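Side-chain contacts in Lin2722 protein (Listeria innocua, PDB 3DS8), which is of uncharacterised function but adopts an alpha/beta hydrolase fold and probably acts as a serine hydrolase: residues Gln95-Gly100 with Trp237-Phe242; Ala107-Ala112 with Arg200-Gly205. All coordinates share one frame; numbering follows the deposited sequence.

Contact 1 of 2, residues Gln95-Gly100 with Trp237-Phe242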
loop_
_atom_site.group_PDB
_atom_site.type_symbol
_atom_site.label_atom_id
_atom_site.label_comp_id
_atom_site.label_asym_id
_atom_site.label_seq_id
_atom_site.Cartn_x
_atom_site.Cartn_y
_atom_site.Cartn_z
ATOM N N GLN A 95 -8.110 12.692 5.955
ATOM C CA GLN A 95 -7.501 11.858 4.898
ATOM C C GLN A 95 -6.128 11.392 5.322
ATOM O O GLN A 95 -5.495 12.032 6.143
ATOM C CB GLN A 95 -7.318 12.642 3.608
ATOM C CG GLN A 95 -8.581 13.222 3.030
ATOM C CD GLN A 95 -8.311 13.879 1.697
ATOM O OE1 GLN A 95 -7.863 15.027 1.631
ATOM N NE2 GLN A 95 -8.571 13.152 0.636
HETATM N N MSE A 96 -5.660 10.293 4.709
HETATM C CA MSE A 96 -4.287 9.854 4.836
HETATM C C MSE A 96 -3.880 9.139 3.546
HETATM O O MSE A 96 -4.720 8.615 2.847
HETATM C CB MSE A 96 -4.168 8.886 5.981
HETATM C CG MSE A 96 -4.841 7.618 5.735
HETATM SE SE MSE A 96 -4.717 6.515 7.368
HETATM C CE MSE A 96 -4.778 4.722 6.542
ATOM N N ASP A 97 -2.594 9.137 3.277
ATOM C CA ASP A 97 -2.006 8.312 2.220
ATOM C C ASP A 97 -1.328 7.105 2.875
ATOM O O ASP A 97 -1.045 7.136 4.062
ATOM C CB ASP A 97 -0.991 9.112 1.461
ATOM C CG ASP A 97 -1.586 10.300 0.793
ATOM O OD1 ASP A 97 -2.750 10.242 0.389
ATOM O OD2 ASP A 97 -0.842 11.278 0.632
ATOM N N GLY A 98 -1.178 6.013 2.158
ATOM C CA GLY A 98 -0.523 4.837 2.708
ATOM C C GLY A 98 0.387 4.149 1.712
ATOM O O GLY A 98 0.094 4.118 0.534
ATOM N N VAL A 99 1.500 3.641 2.209
ATOM C CA VAL A 99 2.422 2.834 1.450
ATOM C C VAL A 99 2.546 1.534 2.209
ATOM O O VAL A 99 2.877 1.532 3.393
ATOM C CB VAL A 99 3.802 3.462 1.358
ATOM C CG1 VAL A 99 4.709 2.580 0.463
ATOM C CG2 VAL A 99 3.731 4.897 0.820
ATOM N N GLY A 100 2.324 0.414 1.527
ATOM C CA GLY A 100 2.437 -0.892 2.144
ATOM C C GLY A 100 3.294 -1.880 1.370
ATOM O O GLY A 100 3.118 -2.040 0.160
ATOM N N TRP A 237 7.340 10.328 -6.109
ATOM C CA TRP A 237 6.623 10.962 -7.218
ATOM C C TRP A 237 5.124 10.876 -7.019
ATOM O O TRP A 237 4.430 11.862 -7.187
ATOM C CB TRP A 237 7.010 10.325 -8.558
ATOM C CG TRP A 237 6.128 10.758 -9.677
ATOM C CD1 TRP A 237 6.212 11.898 -10.362
ATOM C CD2 TRP A 237 5.040 10.036 -10.219
ATOM N NE1 TRP A 237 5.213 11.968 -11.302
ATOM C CE2 TRP A 237 4.482 10.832 -11.239
ATOM C CE3 TRP A 237 4.473 8.793 -9.951
ATOM C CZ2 TRP A 237 3.392 10.434 -11.966
ATOM C CZ3 TRP A 237 3.392 8.409 -10.690
ATOM C CH2 TRP A 237 2.884 9.226 -11.699
ATOM N N PHE A 238 4.622 9.679 -6.674
ATOM C CA PHE A 238 3.185 9.505 -6.537
ATOM C C PHE A 238 2.632 10.306 -5.360
ATOM O O PHE A 238 1.571 10.936 -5.445
ATOM C CB PHE A 238 2.901 8.030 -6.354
ATOM C CG PHE A 238 1.469 7.654 -6.518
ATOM C CD1 PHE A 238 0.855 7.757 -7.764
ATOM C CD2 PHE A 238 0.738 7.160 -5.442
ATOM C CE1 PHE A 238 -0.468 7.302 -7.938
ATOM C CE2 PHE A 238 -0.556 6.725 -5.598
ATOM C CZ PHE A 238 -1.157 6.791 -6.841
ATOM N N LEU A 239 3.393 10.347 -4.269
ATOM C CA LEU A 239 2.948 11.037 -3.055
ATOM C C LEU A 239 3.076 12.535 -3.135
ATOM O O LEU A 239 2.265 13.238 -2.546
ATOM C CB LEU A 239 3.701 10.527 -1.806
ATOM C CG LEU A 239 3.526 9.079 -1.354
ATOM C CD1 LEU A 239 4.526 8.754 -0.201
ATOM C CD2 LEU A 239 2.055 8.806 -0.958
ATOM N N GLU A 240 4.084 13.040 -3.840
ATOM C CA GLU A 240 4.394 14.452 -3.745
ATOM C C GLU A 240 4.263 15.230 -5.042
ATOM O O GLU A 240 4.190 16.433 -4.980
ATOM C CB GLU A 240 5.797 14.632 -3.160
ATOM C CG GLU A 240 5.932 14.086 -1.730
ATOM C CD GLU A 240 4.958 14.668 -0.729
ATOM O OE1 GLU A 240 4.606 15.846 -0.862
ATOM O OE2 GLU A 240 4.571 13.909 0.201
ATOM N N LYS A 241 4.265 14.561 -6.185
ATOM C CA LYS A 241 4.285 15.234 -7.508
ATOM C C LYS A 241 3.053 14.934 -8.335
ATOM O O LYS A 241 2.511 15.844 -8.993
ATOM C CB LYS A 241 5.543 14.846 -8.284
ATOM C CG LYS A 241 6.824 15.265 -7.610
ATOM C CD LYS A 241 6.878 16.751 -7.444
ATOM C CE LYS A 241 8.242 17.265 -7.027
ATOM N NZ LYS A 241 8.331 18.718 -7.214
ATOM N N PHE A 242 2.593 13.690 -8.288
ATOM C CA PHE A 242 1.434 13.272 -9.055
ATOM C C PHE A 242 0.163 13.935 -8.525
ATOM O O PHE A 242 -0.178 13.808 -7.346
ATOM C CB PHE A 242 1.276 11.755 -9.033
ATOM C CG PHE A 242 0.029 11.280 -9.756
ATOM C CD1 PHE A 242 -0.069 11.401 -11.107
ATOM C CD2 PHE A 242 -1.043 10.739 -9.048
ATOM C CE1 PHE A 242 -1.220 10.986 -11.797
ATOM C CE2 PHE A 242 -2.208 10.326 -9.724
ATOM C CZ PHE A 242 -2.279 10.440 -11.094
#
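The carboxylate of Asp97 is the flat group at this interface: CD2 of Leu239 lies obliquely off its rim, to one side of the plane, at 4.1 Å from Asp97 OD2 and 3.9 Å from Asp97 CB. Asp97 OD2 forms salt bridges with Arg59 and Arg125, and Asp97 OD1 accepts a hydrogen bond from Lys126 N. The buried charge is thus held on both oxygens while a methyl group packs beside CB and OD2. This is the layered packing of an alpha/beta hydrolase, in which the helix of residues 229-240 lies against the sheet beside the inner parallel strand 95-101. That strand runs into a GxSxG sequence starting at Gly100, consistent with a nucleophile elbow.

On the helix side, the indole of Trp237 has Phe242 CB over one face, 3.8 Å above the plane and displaced toward the rim, and makes a cation-pi contact with Lys234. Trp237 O accepts two bonds as the helix ends, from Lys241 N at 2.9 Å and Phe242 N at 2.8 Å. Glu240 OE2 lies 6.0 Å from Asp97 OD2. Arg59 forms a salt bridge with each of these acids and probably offsets their repulsion.

Leu239 reaches the strand because its CG sits anti to the carbonyl carbon (chi1 -65°) and its chain then extends, presenting one methyl to Asp97 and the other to Val99. While CD2 serves Asp97, the other branch meets valine: Leu239 CD1 touches Val99 CG2 at 4.1 Å.

Contact 2 of 2, residues Ala107-Ala112 with Arg200-Gly205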
loop_
_atom_site.group_PDB
_atom_site.type_symbol
_atom_site.label_atom_id
_atom_site.label_comp_id
_atom_site.label_asym_id
_atom_site.label_seq_id
_atom_site.Cartn_x
_atom_site.Cartn_y
_atom_site.Cartn_z
ATOM N N ALA A 107 -3.451 -5.089 3.263
ATOM C CA ALA A 107 -4.177 -4.497 4.393
ATOM C C ALA A 107 -4.763 -3.131 4.031
ATOM O O ALA A 107 -5.950 -2.845 4.309
ATOM C CB ALA A 107 -3.243 -4.402 5.632
ATOM N N LEU A 108 -3.988 -2.305 3.336
ATOM C CA LEU A 108 -4.513 -1.034 2.874
ATOM C C LEU A 108 -5.674 -1.187 1.891
ATOM O O LEU A 108 -6.523 -0.315 1.819
ATOM C CB LEU A 108 -3.399 -0.187 2.263
ATOM C CG LEU A 108 -2.327 0.382 3.202
ATOM C CD1 LEU A 108 -1.154 0.983 2.414
ATOM C CD2 LEU A 108 -2.951 1.409 4.171
ATOM N N THR A 109 -5.624 -2.219 1.047
ATOM C CA THR A 109 -6.655 -2.446 0.042
ATOM C C THR A 109 -7.979 -2.889 0.711
ATOM O O THR A 109 -9.062 -2.354 0.413
ATOM C CB THR A 109 -6.171 -3.468 -0.984
ATOM O OG1 THR A 109 -4.971 -2.972 -1.594
ATOM C CG2 THR A 109 -7.251 -3.761 -2.072
ATOM N N TYR A 110 -7.899 -3.782 1.673
ATOM C CA TYR A 110 -9.067 -4.052 2.515
ATOM C C TYR A 110 -9.566 -2.778 3.202
ATOM O O TYR A 110 -10.757 -2.524 3.264
ATOM C CB TYR A 110 -8.736 -5.093 3.597
ATOM C CG TYR A 110 -8.819 -6.492 3.115
ATOM C CD1 TYR A 110 -10.051 -7.085 2.897
ATOM C CD2 TYR A 110 -7.670 -7.245 2.884
ATOM C CE1 TYR A 110 -10.130 -8.397 2.450
ATOM C CE2 TYR A 110 -7.746 -8.561 2.447
ATOM C CZ TYR A 110 -8.965 -9.121 2.222
ATOM O OH TYR A 110 -9.105 -10.447 1.802
ATOM N N TYR A 111 -8.654 -1.964 3.741
ATOM C CA TYR A 111 -9.073 -0.695 4.407
ATOM C C TYR A 111 -9.796 0.239 3.422
ATOM O O TYR A 111 -10.816 0.837 3.725
ATOM C CB TYR A 111 -7.819 -0.030 4.975
ATOM C CG TYR A 111 -8.047 1.217 5.811
ATOM C CD1 TYR A 111 -8.118 1.152 7.198
ATOM C CD2 TYR A 111 -8.150 2.471 5.194
ATOM C CE1 TYR A 111 -8.296 2.336 7.949
ATOM C CE2 TYR A 111 -8.332 3.654 5.918
ATOM C CZ TYR A 111 -8.400 3.580 7.284
ATOM O OH TYR A 111 -8.540 4.761 7.956
ATOM N N ALA A 112 -9.274 0.329 2.207
ATOM C CA ALA A 112 -9.859 1.148 1.175
ATOM C C ALA A 112 -11.254 0.686 0.806
ATOM O O ALA A 112 -12.151 1.529 0.538
ATOM C CB ALA A 112 -8.958 1.122 -0.062
ATOM N N ARG A 200 -5.258 -4.361 -11.402
ATOM C CA ARG A 200 -5.748 -3.981 -12.733
ATOM C C ARG A 200 -7.188 -4.400 -12.983
ATOM O O ARG A 200 -7.896 -3.803 -13.806
ATOM C CB ARG A 200 -4.848 -4.715 -13.749
ATOM C CG ARG A 200 -5.050 -4.440 -15.110
ATOM C CD ARG A 200 -4.167 -5.389 -15.897
ATOM N NE ARG A 200 -2.751 -5.030 -15.804
ATOM C CZ ARG A 200 -1.828 -5.515 -16.635
ATOM N NH1 ARG A 200 -2.189 -6.330 -17.607
ATOM N NH2 ARG A 200 -0.554 -5.170 -16.520
ATOM N N LEU A 201 -7.623 -5.437 -12.282
ATOM C CA LEU A 201 -8.942 -6.015 -12.490
ATOM C C LEU A 201 -10.056 -5.430 -11.618
ATOM O O LEU A 201 -11.224 -5.785 -11.805
ATOM C CB LEU A 201 -8.865 -7.526 -12.329
ATOM C CG LEU A 201 -7.792 -8.188 -13.227
ATOM C CD1 LEU A 201 -7.877 -9.636 -13.117
ATOM C CD2 LEU A 201 -7.896 -7.764 -14.701
ATOM N N PHE A 202 -9.720 -4.517 -10.712
ATOM C CA PHE A 202 -10.735 -3.918 -9.861
ATOM C C PHE A 202 -10.528 -2.440 -9.531
ATOM O O PHE A 202 -11.506 -1.752 -9.196
ATOM C CB PHE A 202 -10.967 -4.781 -8.584
ATOM C CG PHE A 202 -9.802 -4.862 -7.636
ATOM C CD1 PHE A 202 -9.706 -3.993 -6.561
ATOM C CD2 PHE A 202 -8.827 -5.849 -7.761
ATOM C CE1 PHE A 202 -8.683 -4.067 -5.684
ATOM C CE2 PHE A 202 -7.793 -5.923 -6.864
ATOM C CZ PHE A 202 -7.708 -5.040 -5.826
HETATM N N MSE A 203 -9.306 -1.917 -9.685
HETATM C CA MSE A 203 -9.114 -0.507 -9.384
HETATM C C MSE A 203 -9.489 0.464 -10.525
HETATM O O MSE A 203 -10.127 1.502 -10.265
HETATM C CB MSE A 203 -7.712 -0.259 -8.866
HETATM C CG MSE A 203 -7.482 -0.909 -7.540
HETATM SE SE MSE A 203 -8.681 -0.104 -6.167
HETATM C CE MSE A 203 -7.683 -0.673 -4.559
ATOM N N PRO A 204 -9.110 0.161 -11.776
ATOM C CA PRO A 204 -9.524 1.078 -12.855
ATOM C C PRO A 204 -11.039 1.330 -12.894
ATOM O O PRO A 204 -11.794 0.396 -12.836
ATOM C CB PRO A 204 -9.090 0.344 -14.127
ATOM C CG PRO A 204 -7.944 -0.549 -13.667
ATOM C CD PRO A 204 -8.248 -0.933 -12.269
ATOM N N GLY A 205 -11.468 2.581 -12.989
ATOM C CA GLY A 205 -12.897 2.898 -13.100
ATOM C C GLY A 205 -13.611 2.924 -11.746
ATOM O O GLY A 205 -14.815 3.299 -11.673
#
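Thr109 reaches from the helix toward Phe202 and Met203, and its CB, directed at the loop 200-205, divides the work between two branches. OG1 turns back along the helix and hydrogen-bonds to Gly105 O, one turn earlier, so the polar branch is satisfied within its own helix. The methyl CG2 stands anti to the backbone N and makes the close contacts. It arrives at the edge of the Phe202 ring, near the ring plane, 3.9 Å from Phe202 CE1 and 4.0 Å from Phe202 CZ. The same methyl also touches Met203 CE, at 4.0 Å. Met203, a selenomethionine here, gets its terminal methyl to this point through a bend at chi2 (-64°).

Phe161, from helix 156-163, adjoins both sides: it touches Thr109, and its ring meets that of Phe202 with the planes inclined by about 25°. Ala112 and Thr109 also rest on Leu127 of strand 123-130, so Thr109 lies where helix, sheet and loop come together. Such apolar packing around the helix that follows the presumed nucleophile elbow is part of the core of an alpha/beta hydrolase fold.

Overall arrangement
Both contacts are buried, and they lie on opposite faces of the sheet, with centres about 15 Å apart. Contact 1 joins strand 95-101 to helix 229-240; contact 2 joins the next element of the chain, helix 103-114, to the loop before strand 209-216. Direct packing connects them: Leu108 CD1 approaches Gly100 N at 3.6 Å, and Met96 CE lies 3.8 Å from Tyr111 CE2. Neither contact has a hydrogen bond between its segments. Their surroundings differ, however: contact 1 combines aliphatic packing with a buried acid and arginine cluster, whereas contact 2 is purely apolar where its segments meet, with an aromatic neighbourhood.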